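Local coordinates for protein tRNA (adenine(22)-N(1))-methyltransferase (Bacillus subtilis, PDB 6Q56) that catalyses the S-adenosyl-L-methionine-dependent methylation of N1 of adenosine 22 in tRNA, giving N(1)-methyladenosine, at residues 152-157 against 192-197. The protein carries 2 engineered substitutions. Sequence-based numbering, arbitrary orientation.
Sequences SYEVLV and KKWTQE. Engineered in segment 152-157: Ser152 (natural residue Cys).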
loop_
_atom_site.group_PDB
_atom_site.type_symbol
_atom_site.label_atom_id
_atom_site.label_comp_id
_atom_site.label_asym_id
_atom_site.label_seq_id
_atom_site.Cartn_x
_atom_site.Cartn_y
_atom_site.Cartn_z
ATOM N N SER A 152 4.758 -3.293 12.050
ATOM C CA SER A 152 3.421 -2.888 11.667
ATOM C C SER A 152 3.355 -2.736 10.158
ATOM O O SER A 152 4.304 -2.297 9.523
ATOM C CB SER A 152 3.028 -1.590 12.358
ATOM O OG SER A 152 3.727 -0.498 11.815
ATOM N N TYR A 153 2.224 -3.108 9.585
ATOM C CA TYR A 153 2.052 -3.017 8.156
ATOM C C TYR A 153 0.641 -2.576 7.856
ATOM O O TYR A 153 -0.299 -2.991 8.512
ATOM C CB TYR A 153 2.352 -4.359 7.494
ATOM C CG TYR A 153 1.376 -5.448 7.854
ATOM C CD1 TYR A 153 0.193 -5.602 7.154
ATOM C CD2 TYR A 153 1.636 -6.324 8.894
ATOM C CE1 TYR A 153 -0.704 -6.595 7.483
ATOM C CE2 TYR A 153 0.742 -7.321 9.229
ATOM C CZ TYR A 153 -0.423 -7.450 8.521
ATOM O OH TYR A 153 -1.307 -8.435 8.847
ATOM N N GLU A 154 0.514 -1.716 6.860
ATOM C CA GLU A 154 -0.770 -1.203 6.450
ATOM C C GLU A 154 -1.161 -1.770 5.102
ATOM O O GLU A 154 -0.312 -2.099 4.289
ATOM C CB GLU A 154 -0.714 0.309 6.346
ATOM C CG GLU A 154 -0.636 1.024 7.671
ATOM C CD GLU A 154 0.015 2.377 7.545
ATOM O OE1 GLU A 154 0.956 2.499 6.748
ATOM O OE2 GLU A 154 -0.408 3.307 8.243
ATOM N N VAL A 155 -2.460 -1.870 4.877
ATOM C CA VAL A 155 -2.991 -2.369 3.625
ATOM C C VAL A 155 -4.136 -1.463 3.215
ATOM O O VAL A 155 -5.106 -1.306 3.939
ATOM C CB VAL A 155 -3.479 -3.819 3.742
ATOM C CG1 VAL A 155 -4.141 -4.262 2.452
ATOM C CG2 VAL A 155 -2.326 -4.737 4.076
ATOM N N LEU A 156 -4.000 -0.857 2.046
ATOM C CA LEU A 156 -5.007 0.053 1.536
ATOM C C LEU A 156 -5.747 -0.566 0.370
ATOM O O LEU A 156 -5.150 -1.154 -0.515
ATOM C CB LEU A 156 -4.364 1.367 1.103
ATOM C CG LEU A 156 -3.911 2.303 2.219
ATOM C CD1 LEU A 156 -2.912 1.630 3.140
ATOM C CD2 LEU A 156 -3.331 3.571 1.635
ATOM N N VAL A 157 -7.060 -0.422 0.378
ATOM C CA VAL A 157 -7.889 -0.963 -0.673
ATOM C C VAL A 157 -8.672 0.160 -1.301
ATOM O O VAL A 157 -9.346 0.909 -0.616
ATOM C CB VAL A 157 -8.867 -2.005 -0.138
ATOM C CG1 VAL A 157 -9.746 -2.521 -1.257
ATOM C CG2 VAL A 157 -8.112 -3.126 0.547
ATOM N N LYS A 192 -0.263 2.758 18.765
ATOM C CA LYS A 192 1.143 2.540 19.054
ATOM C C LYS A 192 2.027 3.139 17.969
ATOM O O LYS A 192 3.006 3.804 18.259
ATOM C CB LYS A 192 1.427 1.046 19.211
ATOM C CG LYS A 192 2.890 0.694 19.345
ATOM C CD LYS A 192 3.083 -0.650 20.018
ATOM C CE LYS A 192 2.459 -1.774 19.223
ATOM N NZ LYS A 192 2.959 -3.106 19.638
ATOM N N LYS A 193 1.668 2.902 16.716
ATOM C CA LYS A 193 2.445 3.414 15.600
ATOM C C LYS A 193 2.484 4.927 15.559
ATOM O O LYS A 193 3.525 5.515 15.344
ATOM C CB LYS A 193 1.888 2.899 14.278
ATOM C CG LYS A 193 2.497 3.561 13.052
ATOM C CD LYS A 193 2.016 2.926 11.762
ATOM C CE LYS A 193 2.394 3.751 10.545
ATOM N NZ LYS A 193 3.784 3.525 10.081
ATOM N N TRP A 194 1.342 5.556 15.752
ATOM C CA TRP A 194 1.281 7.000 15.681
ATOM C C TRP A 194 1.710 7.685 16.962
ATOM O O TRP A 194 2.241 8.776 16.924
ATOM C CB TRP A 194 -0.102 7.429 15.203
ATOM C CG TRP A 194 -0.302 6.952 13.819
ATOM C CD1 TRP A 194 -1.173 6.005 13.389
ATOM C CD2 TRP A 194 0.449 7.355 12.675
ATOM N NE1 TRP A 194 -1.029 5.813 12.039
ATOM C CE2 TRP A 194 -0.035 6.630 11.580
ATOM C CE3 TRP A 194 1.478 8.271 12.474
ATOM C CZ2 TRP A 194 0.468 6.795 10.307
ATOM C CZ3 TRP A 194 1.975 8.428 11.217
ATOM C CH2 TRP A 194 1.474 7.697 10.145
ATOM N N THR A 195 1.500 7.032 18.091
ATOM C CA THR A 195 1.918 7.591 19.357
ATOM C C THR A 195 3.436 7.688 19.343
ATOM O O THR A 195 4.001 8.682 19.759
ATOM C CB THR A 195 1.451 6.730 20.533
ATOM O OG1 THR A 195 0.033 6.841 20.668
ATOM C CG2 THR A 195 2.112 7.176 21.821
ATOM N N GLN A 196 4.089 6.651 18.842
ATOM C CA GLN A 196 5.537 6.632 18.757
ATOM C C GLN A 196 6.012 7.660 17.741
ATOM O O GLN A 196 7.004 8.337 17.959
ATOM C CB GLN A 196 6.046 5.234 18.386
ATOM C CG GLN A 196 5.857 4.207 19.495
ATOM C CD GLN A 196 5.952 2.773 19.006
ATOM O OE1 GLN A 196 6.219 2.519 17.839
ATOM N NE2 GLN A 196 5.719 1.830 19.903
ATOM N N GLU A 197 5.294 7.782 16.632
ATOM C CA GLU A 197 5.661 8.739 15.600
ATOM C C GLU A 197 5.606 10.149 16.156
ATOM O O GLU A 197 6.451 10.975 15.860
ATOM C CB GLU A 197 4.733 8.626 14.395
ATOM C CG GLU A 197 5.050 9.598 13.278
ATOM C CD GLU A 197 6.362 9.298 12.586
ATOM O OE1 GLU A 197 6.832 8.151 12.666
ATOM O OE2 GLU A 197 6.920 10.213 11.956
HETATM O O HOH W 1 -2.079 4.318 10.225
#
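Ser152 and Lys193 mark the closest backbone approach, 7.5 Å between their CA atoms, where strand 152-157 and helix 192-197 run at 114° to each other with their axes 10.9 Å apart. Side chains therefore bridge the gap, and the contact stays small. From the helix, Lys193 reaches out with CG anti to its backbone N (chi1 171°) and an extended chain that bends only at the last torsion. Its CD lies 3.8 Å from OG of Ser152, an engineered residue standing where the natural protein has cysteine. One step further along, Lys193 CE packs 3.7 Å from OE2 of Glu154, the two side chains crossing nearly perpendicularly. The same CE sits over one face of the Trp194 indole, displaced toward its rim, so this one methylene touches both the carboxylate and the ring. Glu154 and Trp194 also cross at about a right angle, OE2 lying 4.1 Å from CZ2, with carboxylate and indole planes 42° apart. A water joins the pair: lying in the indole plane at its edge, it accepts from Trp194 NE1 at 2.6 Å and lies 2.8 Å from Glu154 OE2, to which it probably donates. Elsewhere in the same helix Phe190 meets the indole, while Glu154 touches Ile145 of the neighbouring strand and Ala126. The contact thus ties the antiparallel end of the Rossmann-like methyltransferase sheet to helix 188-210, the first of the two long helices that end the chain. Lys193 NZ remains 4.5 Å from Glu154 OE1, too far for a salt bridge; the opposite charges probably still attract across that distance, without direct contact, and the water gives the buried carboxylate and the indole N-H their polar link.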